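Local coordinates for protein hypothetical glycoside hydrolase (Parabacteroides distasonis, PDB 3TAW) that is of unknown function but belongs to a glycoside-hydrolase-related family of carbohydrate-active proteins probably built on a five-bladed beta-propeller, at residues Ser180-Leu185 / Val191-Asn196; Phe200-Glu205 / Asp256-Leu261; Gln285-Val290 / Lys295-Leu300. All blocks are in the same frame, centred on the assembly; numbering follows the deposited sequence. Where two conformers were deposited one is given.

Contact 1 (Ser180-Leu185 / Val191-Asn196); sequences SLVTTL and VIAKVN. With EDO (1,2-ethanediol), chain S; EDO (1,2-ethanediol), chain Q.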
# COMPACT_ATOMS: atom_id res chain seq x y z
N SER A 180 4.36 0.20 -5.22
CA SER A 180 3.23 0.18 -6.15
C SER A 180 3.70 -0.39 -7.48
O SER A 180 4.31 0.33 -8.30
CB SER A 180 2.74 1.62 -6.36
OG SER A 180 2.34 2.17 -5.12
N LEU A 181 3.44 -1.67 -7.70
CA LEU A 181 3.74 -2.32 -8.97
C LEU A 181 2.85 -1.75 -10.08
O LEU A 181 1.68 -1.41 -9.86
CB LEU A 181 3.50 -3.83 -8.89
CG LEU A 181 4.67 -4.67 -8.45
CD1 LEU A 181 5.07 -4.33 -7.05
CD2 LEU A 181 4.23 -6.15 -8.57
N VAL A 182 3.40 -1.69 -11.27
CA VAL A 182 2.60 -1.28 -12.42
C VAL A 182 1.71 -2.44 -12.90
O VAL A 182 2.17 -3.55 -13.11
CB VAL A 182 3.47 -0.72 -13.55
CG1 VAL A 182 2.64 -0.48 -14.80
CG2 VAL A 182 4.13 0.61 -13.10
N THR A 183 0.42 -2.11 -13.04
CA THR A 183 -0.62 -3.02 -13.50
C THR A 183 -1.35 -2.34 -14.66
O THR A 183 -1.19 -1.14 -14.89
CB THR A 183 -1.67 -3.31 -12.40
OG1 THR A 183 -2.43 -2.12 -12.11
CG2 THR A 183 -1.00 -3.86 -11.12
N THR A 184 -2.18 -3.10 -15.35
CA THR A 184 -3.11 -2.55 -16.32
C THR A 184 -4.37 -3.39 -16.33
O THR A 184 -4.38 -4.45 -15.73
CB THR A 184 -2.48 -2.48 -17.72
OG1 THR A 184 -3.21 -1.54 -18.54
CG2 THR A 184 -2.43 -3.85 -18.38
N LEU A 185 -5.43 -2.90 -16.99
CA LEU A 185 -6.64 -3.69 -17.15
C LEU A 185 -6.70 -4.24 -18.56
O LEU A 185 -6.56 -3.50 -19.54
CB LEU A 185 -7.89 -2.88 -16.80
CG LEU A 185 -8.20 -2.99 -15.30
CD1 LEU A 185 -7.21 -2.19 -14.48
CD2 LEU A 185 -9.66 -2.61 -14.97
N VAL A 191 -4.00 -6.85 -14.09
CA VAL A 191 -2.80 -7.68 -14.05
C VAL A 191 -1.52 -6.85 -14.08
O VAL A 191 -1.47 -5.75 -14.66
CB VAL A 191 -2.75 -8.66 -15.25
CG1 VAL A 191 -3.91 -9.67 -15.20
CG2 VAL A 191 -2.78 -7.91 -16.59
N ILE A 192 -0.48 -7.40 -13.47
CA ILE A 192 0.86 -6.81 -13.52
C ILE A 192 1.27 -6.67 -15.01
O ILE A 192 1.02 -7.55 -15.83
CB ILE A 192 1.85 -7.65 -12.68
CG1 ILE A 192 1.49 -7.56 -11.20
CG2 ILE A 192 3.30 -7.20 -12.94
CD1 ILE A 192 2.16 -8.67 -10.31
N ALA A 193 1.83 -5.50 -15.33
CA ALA A 193 2.16 -5.12 -16.70
C ALA A 193 3.60 -4.71 -16.78
O ALA A 193 4.04 -3.83 -16.02
CB ALA A 193 1.29 -3.95 -17.13
N LYS A 194 4.33 -5.28 -17.73
CA LYS A 194 5.70 -4.83 -18.02
C LYS A 194 5.69 -3.48 -18.70
O LYS A 194 4.75 -3.14 -19.43
CB LYS A 194 6.43 -5.83 -18.93
CG LYS A 194 6.72 -7.15 -18.24
CD LYS A 194 7.34 -8.15 -19.20
CE LYS A 194 7.84 -9.40 -18.48
NZ LYS A 194 8.49 -10.31 -19.48
N VAL A 195 6.75 -2.70 -18.44
CA VAL A 195 6.98 -1.44 -19.10
C VAL A 195 8.36 -1.56 -19.75
O VAL A 195 9.36 -1.85 -19.06
CB VAL A 195 6.94 -0.25 -18.11
CG1 VAL A 195 7.17 1.08 -18.88
CG2 VAL A 195 5.60 -0.25 -17.33
N ASN A 196 8.39 -1.39 -21.07
CA ASN A 196 9.63 -1.59 -21.82
C ASN A 196 10.32 -2.92 -21.52
O ASN A 196 11.53 -2.99 -21.36
CB ASN A 196 10.57 -0.40 -21.58
CG ASN A 196 9.98 0.90 -22.11
OD1 ASN A 196 9.37 0.92 -23.21
ND2 ASN A 196 10.16 1.98 -21.36
C1 EDO S . 6.06 0.63 -22.90
O1 EDO S . 6.10 -0.77 -22.56
C2 EDO S . 4.62 1.12 -22.96
O2 EDO S . 4.02 0.98 -21.66
C1 EDO Q . 12.06 -0.36 -17.71
O1 EDO Q . 13.41 0.11 -17.73
C2 EDO Q . 11.09 0.82 -17.88
O2 EDO Q . 11.51 1.74 -18.91
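Thr-184 and Val-191 form the hydrogen-bonded pair of a beta hairpin, strands 179-186 and 189-192, within the large curled sheet of what is probably a beta-propeller. Their backbones bond in both directions, Thr-184 N to Val-191 O at 2.8 Å and Val-191 N to Thr-184 O at 2.9 Å. A third bond, Ala-193 N to Val-182 O at 3.0 Å, is almost straight (172°), although the chain past Ile-192 already swings away from strand 179-186.

The packed part is aliphatic. Leu-181 lays CD2 on Ile-192 CD1 at 3.7 Å. Val-182 carries CG1 anti to its own backbone N (chi1 172°), which brings it to Val-195 CG2 at 3.9 Å, the two side chains crossing nearly at right angles. The small methyl of Ala-193 fits against Thr-184 CG2. Beta-branched residues suit these extended backbones, and the threonine hydroxyls add polar ties to strand 244-254: Thr-183 OG1 bonds Ala-251 O and Thr-184 OG1 bonds Leu-253 O.

Toward solvent the contact loosens. Asn-196 adopts a left-handed backbone conformation, which asparagine tolerates well. Its N gives a hydrogen bond to O1 of one 1,2-ethanediol, while ND2 bonds Asn-291 O and also O2 of another diol at 2.8 Å.

Contact 2 (Phe200-Glu205 / Asp256-Leu261); sequences FMYWGE and DGIVLL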
# COMPACT_ATOMS: atom_id res chain seq x y z
N PHE A 200 7.92 -3.20 -13.29
CA PHE A 200 8.24 -1.86 -12.81
C PHE A 200 7.44 -1.54 -11.56
O PHE A 200 6.28 -1.90 -11.47
CB PHE A 200 7.90 -0.81 -13.90
CG PHE A 200 8.55 0.54 -13.69
CD1 PHE A 200 7.94 1.49 -12.91
CD2 PHE A 200 9.76 0.85 -14.29
CE1 PHE A 200 8.53 2.74 -12.70
CE2 PHE A 200 10.36 2.09 -14.08
CZ PHE A 200 9.74 3.03 -13.30
N MSE A 201 8.06 -0.87 -10.60
CA MSE A 201 7.30 -0.33 -9.49
C MSE A 201 7.80 1.05 -9.09
O MSE A 201 8.96 1.41 -9.33
CB MSE A 201 7.31 -1.29 -8.29
CG MSE A 201 8.66 -1.52 -7.70
SE MSE A 201 8.60 -2.83 -6.26
CE MSE A 201 10.36 -2.41 -5.57
N TYR A 202 6.86 1.82 -8.54
CA TYR A 202 7.16 3.05 -7.82
C TYR A 202 7.21 2.64 -6.36
O TYR A 202 6.42 1.79 -5.91
CB TYR A 202 6.07 4.12 -8.07
CG TYR A 202 5.94 4.44 -9.53
CD1 TYR A 202 5.09 3.71 -10.35
CD2 TYR A 202 6.70 5.46 -10.11
CE1 TYR A 202 4.99 3.98 -11.70
CE2 TYR A 202 6.61 5.72 -11.48
CZ TYR A 202 5.76 4.98 -12.27
OH TYR A 202 5.64 5.22 -13.62
N TRP A 203 8.16 3.19 -5.60
CA TRP A 203 8.20 2.86 -4.18
C TRP A 203 8.74 4.03 -3.37
O TRP A 203 9.39 4.93 -3.91
CB TRP A 203 9.02 1.56 -3.95
CG TRP A 203 10.48 1.76 -4.21
CD1 TRP A 203 11.11 1.71 -5.42
CD2 TRP A 203 11.46 2.12 -3.25
NE1 TRP A 203 12.44 1.98 -5.26
CE2 TRP A 203 12.69 2.24 -3.93
CE3 TRP A 203 11.43 2.34 -1.87
CZ2 TRP A 203 13.87 2.59 -3.29
CZ3 TRP A 203 12.60 2.67 -1.23
CH2 TRP A 203 13.81 2.81 -1.94
N GLY A 204 8.46 4.01 -2.08
CA GLY A 204 9.05 4.98 -1.17
C GLY A 204 8.05 5.72 -0.31
O GLY A 204 6.85 5.73 -0.58
N GLU A 205 8.59 6.35 0.72
CA GLU A 205 7.86 7.18 1.68
C GLU A 205 8.34 8.65 1.63
O GLU A 205 7.53 9.55 1.50
CB GLU A 205 8.09 6.62 3.09
CG GLU A 205 7.47 7.41 4.22
CD GLU A 205 7.92 6.94 5.61
OE1 GLU A 205 9.03 6.39 5.78
OE2 GLU A 205 7.16 7.18 6.56
N ASP A 256 -3.57 7.16 -21.19
CA ASP A 256 -3.17 8.53 -20.88
C ASP A 256 -1.95 8.66 -19.99
O ASP A 256 -1.53 9.79 -19.68
CB ASP A 256 -4.35 9.27 -20.26
CG ASP A 256 -5.50 9.36 -21.23
OD1 ASP A 256 -5.25 9.85 -22.35
OD2 ASP A 256 -6.62 8.88 -20.94
N GLY A 257 -1.38 7.52 -19.57
CA GLY A 257 -0.21 7.49 -18.70
C GLY A 257 -0.37 6.50 -17.57
O GLY A 257 -1.43 5.85 -17.43
N ILE A 258 0.68 6.38 -16.76
CA ILE A 258 0.66 5.48 -15.61
C ILE A 258 0.18 6.29 -14.41
O ILE A 258 0.80 7.28 -14.03
CB ILE A 258 2.02 4.84 -15.35
CG1 ILE A 258 2.49 4.03 -16.56
CG2 ILE A 258 1.96 3.95 -14.09
CD1 ILE A 258 3.99 3.70 -16.56
N VAL A 259 -0.96 5.89 -13.86
CA VAL A 259 -1.57 6.59 -12.75
C VAL A 259 -1.06 6.00 -11.44
O VAL A 259 -1.17 4.80 -11.22
CB VAL A 259 -3.11 6.49 -12.80
CG1 VAL A 259 -3.73 7.25 -11.63
CG2 VAL A 259 -3.64 7.04 -14.14
N LEU A 260 -0.52 6.86 -10.57
CA LEU A 260 -0.04 6.46 -9.25
C LEU A 260 -0.82 7.18 -8.17
O LEU A 260 -0.75 8.40 -8.08
CB LEU A 260 1.45 6.75 -9.10
CG LEU A 260 2.09 6.49 -7.74
CD1 LEU A 260 2.10 4.96 -7.44
CD2 LEU A 260 3.53 7.14 -7.61
N LEU A 261 -1.59 6.44 -7.38
CA LEU A 261 -2.20 6.96 -6.18
C LEU A 261 -1.16 6.92 -5.06
O LEU A 261 -0.46 5.92 -4.88
CB LEU A 261 -3.44 6.16 -5.79
CG LEU A 261 -4.78 6.50 -6.46
CD1 LEU A 261 -4.73 6.38 -7.99
CD2 LEU A 261 -5.95 5.66 -5.93
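What is probably the interface between two blades of a beta-propeller is filled by Tyr-202, of strand 199-203, which packs against Ile-258 and Leu-260 of strand 257-265. No backbone hydrogen bond crosses here: the nearest CA atoms, those of Tyr-202 and Leu-260, are 8.1 Å apart, so side chains alone bridge the gap.

With CG anti to its carbonyl carbon, beside the backbone N (chi1 -59°), Tyr-202 lies across the two aliphatic residues. At its root, Tyr-202 CB is 4.0 Å from Leu-260 CD2, a methyl set obliquely to the ring. Its far end lies by Ile-258: Tyr-202 CE1 is 3.9 Å from Ile-258 CG2, and Tyr-202 OH is 3.7 Å from Ile-258 CD1. Two residues apart on one strand, Ile-258 and Leu-260 both direct their side chains to the tyrosine.

Tyrosine suits the place because its long ring fills an apolar layer while its hydroxyl is satisfied in the interior by a hydrogen bond with Pro-293 O. Phe-200 CE1 sits 3.6 Å above the plane of the Tyr-202 ring, toward its rim, and the Phe-288 ring stacks on the opposite face. Apolar side chains filling the space between neighbouring blades are typical of a beta-propeller.

Contact 3 (Gln285-Val290 / Lys295-Leu300); sequences QALFDV and KLIGRL. With EDO (1,2-ethanediol), chain H; EDO (1,2-ethanediol), chain S.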
# COMPACT_ATOMS: atom_id res chain seq x y z
N GLN A 285 -2.55 12.02 -6.56
CA GLN A 285 -2.27 11.18 -7.73
C GLN A 285 -1.24 11.82 -8.62
O GLN A 285 -1.21 13.04 -8.77
CB GLN A 285 -3.55 10.88 -8.54
CG GLN A 285 -4.60 10.15 -7.70
CD GLN A 285 -5.79 9.69 -8.48
OE1 GLN A 285 -5.73 9.51 -9.70
NE2 GLN A 285 -6.89 9.45 -7.76
N ALA A 286 -0.38 10.99 -9.18
CA ALA A 286 0.58 11.41 -10.18
C ALA A 286 0.36 10.61 -11.46
O ALA A 286 -0.22 9.53 -11.43
CB ALA A 286 2.01 11.21 -9.68
N LEU A 287 0.88 11.14 -12.56
CA LEU A 287 0.77 10.54 -13.88
C LEU A 287 2.15 10.51 -14.50
O LEU A 287 2.84 11.53 -14.55
CB LEU A 287 -0.16 11.37 -14.75
CG LEU A 287 -0.55 10.79 -16.11
CD1 LEU A 287 -1.46 9.55 -15.84
CD2 LEU A 287 -1.24 11.85 -16.99
N PHE A 288 2.56 9.33 -14.98
CA PHE A 288 3.84 9.19 -15.66
C PHE A 288 3.63 8.75 -17.10
O PHE A 288 2.62 8.14 -17.47
CB PHE A 288 4.72 8.15 -14.96
CG PHE A 288 5.16 8.57 -13.58
CD1 PHE A 288 6.31 9.29 -13.41
CD2 PHE A 288 4.39 8.25 -12.46
CE1 PHE A 288 6.71 9.69 -12.15
CE2 PHE A 288 4.80 8.66 -11.18
CZ PHE A 288 5.96 9.38 -11.05
N ASP A 289 4.60 9.08 -17.94
CA ASP A 289 4.55 8.71 -19.34
C ASP A 289 4.67 7.18 -19.51
O ASP A 289 5.41 6.52 -18.80
CB ASP A 289 5.65 9.43 -20.08
CG ASP A 289 5.65 9.14 -21.56
OD1 ASP A 289 4.83 9.77 -22.27
OD2 ASP A 289 6.49 8.31 -21.98
N VAL A 290 3.93 6.61 -20.46
CA VAL A 290 3.93 5.16 -20.67
C VAL A 290 5.23 4.61 -21.25
O VAL A 290 5.56 3.43 -21.03
CB VAL A 290 2.73 4.70 -21.53
CG1 VAL A 290 1.41 5.14 -20.89
CG2 VAL A 290 2.86 5.21 -22.97
N LYS A 295 9.19 9.85 -16.31
CA LYS A 295 8.78 11.18 -16.74
C LYS A 295 7.42 11.54 -16.13
O LYS A 295 6.40 10.95 -16.47
CB LYS A 295 8.73 11.27 -18.25
CG LYS A 295 8.35 12.67 -18.78
CD LYS A 295 8.10 12.64 -20.29
CE LYS A 295 7.72 14.01 -20.84
NZ LYS A 295 7.49 14.01 -22.33
N LEU A 296 7.42 12.51 -15.22
CA LEU A 296 6.20 12.94 -14.56
C LEU A 296 5.48 13.92 -15.47
O LEU A 296 6.05 14.95 -15.88
CB LEU A 296 6.54 13.61 -13.23
CG LEU A 296 5.38 14.11 -12.39
CD1 LEU A 296 4.61 12.93 -11.77
CD2 LEU A 296 5.91 15.03 -11.27
N ILE A 297 4.23 13.58 -15.82
CA ILE A 297 3.43 14.40 -16.72
C ILE A 297 2.11 14.89 -16.13
O ILE A 297 1.32 15.58 -16.80
CB ILE A 297 3.14 13.65 -18.03
CG1 ILE A 297 2.39 12.35 -17.78
CG2 ILE A 297 4.44 13.35 -18.80
CD1 ILE A 297 1.93 11.70 -19.11
N GLY A 298 1.86 14.55 -14.87
CA GLY A 298 0.68 15.06 -14.17
C GLY A 298 0.82 14.84 -12.67
O GLY A 298 1.49 13.92 -12.24
N ARG A 299 0.18 15.73 -11.90
CA ARG A 299 0.16 15.62 -10.43
C ARG A 299 -0.95 16.51 -9.89
O ARG A 299 -1.03 17.69 -10.25
CB ARG A 299 1.50 16.08 -9.88
CG ARG A 299 1.74 15.87 -8.41
CD ARG A 299 3.18 16.25 -8.08
NE ARG A 299 3.54 16.08 -6.68
CZ ARG A 299 4.75 16.29 -6.17
NH1 ARG A 299 5.75 16.70 -6.96
NH2 ARG A 299 4.99 16.09 -4.88
N LEU A 300 -1.82 15.96 -9.03
CA LEU A 300 -2.95 16.74 -8.52
C LEU A 300 -2.44 17.81 -7.57
O LEU A 300 -1.60 17.52 -6.72
CB LEU A 300 -3.96 15.86 -7.79
CG LEU A 300 -4.63 14.78 -8.64
CD1 LEU A 300 -5.63 14.00 -7.76
CD2 LEU A 300 -5.30 15.38 -9.85
C1 EDO H . 0.88 8.69 -22.35
O1 EDO H . 2.22 8.53 -21.90
C2 EDO H . 0.54 10.15 -22.57
O2 EDO H . 1.50 10.70 -23.48
C1 EDO S . 6.06 0.63 -22.90
O1 EDO S . 6.10 -0.77 -22.56
C2 EDO S . 4.62 1.12 -22.96
O2 EDO S . 4.02 0.98 -21.66
O HOH W 1 -1.30 14.77 -6.06
O HOH W 2 4.91 12.48 -22.39
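Leu-287 and Gly-298 sit at the centre of an antiparallel hairpin, strands 281-288 and 296-299, interrupted by a classic beta bulge. Backbone bonds come first. Leu-300 N reaches Gln-285 O at 3.0 Å, and Leu-287 N reaches Gly-298 O at 2.9 Å, coming from well above that carbonyl's plane (by 48°). At the bulge Leu-287 O receives two donors, Ile-297 N at 2.8 Å and, weakly, Gly-298 N at 3.2 Å. Having no side chain, Gly-298 lets its backbone lie close to Leu-287 CB. Asp-289 N closes the ladder on Lys-295 O.

Apolar contacts line the sheet. Ile-297 has CG1 between its backbone N and carbonyl carbon (chi1 59°), which turns the side chain back toward the partner strand, CG1 meeting Leu-287 CG at 3.7 Å. On the face carrying Ala-286, Phe-288 and Leu-296, the CD1 methyl of Leu-296 touches Ala-286 CB and also makes a CH-pi contact over a face of the Phe-288 ring, 4.1 Å from its centroid. Gln-285 and Leu-300 run side by side, CB to CD1 3.8 Å, while the amide NE2 of Gln-285 bonds Leu-14 O.

Polar side chains take the margins. A water donates to Asp-289 OD1 at 2.7 Å and accepts from Lys-295 NZ, joining opposite charges that do not touch. Asp-289 OD2 accepts from the backbone N of Asn-291 and Asn-292 in the turn. Arg-299 extends to a salt bridge with Asp-241.

The chemistry implies a hairpin held by backbone hydrogen bonds and apolar side chains, with charged groups serving the turn and neighbouring loops.

In the fold
All three contacts lie in one large, curled sheet and follow one another along the chain. Contact 2 is central: its centre is about 10 Å from that of contact 1 and about 8 Å from that of contact 3, which are themselves about 15 Å apart. Strand 199-203 pairs with 179-186, and strand 257-265 pairs with 281-288. Strands 179-186 and 244-254 run parallel, linking two antiparallel units. This is consistent with adjacent propeller blades: contact 3 is a hairpin of one, contact 1 a short hairpin on strand 179-186 of its neighbour, reaching toward strand 117-125, and contact 2 lies between the two. One 1,2-ethanediol bridges Asn-196 N and Val-290 O.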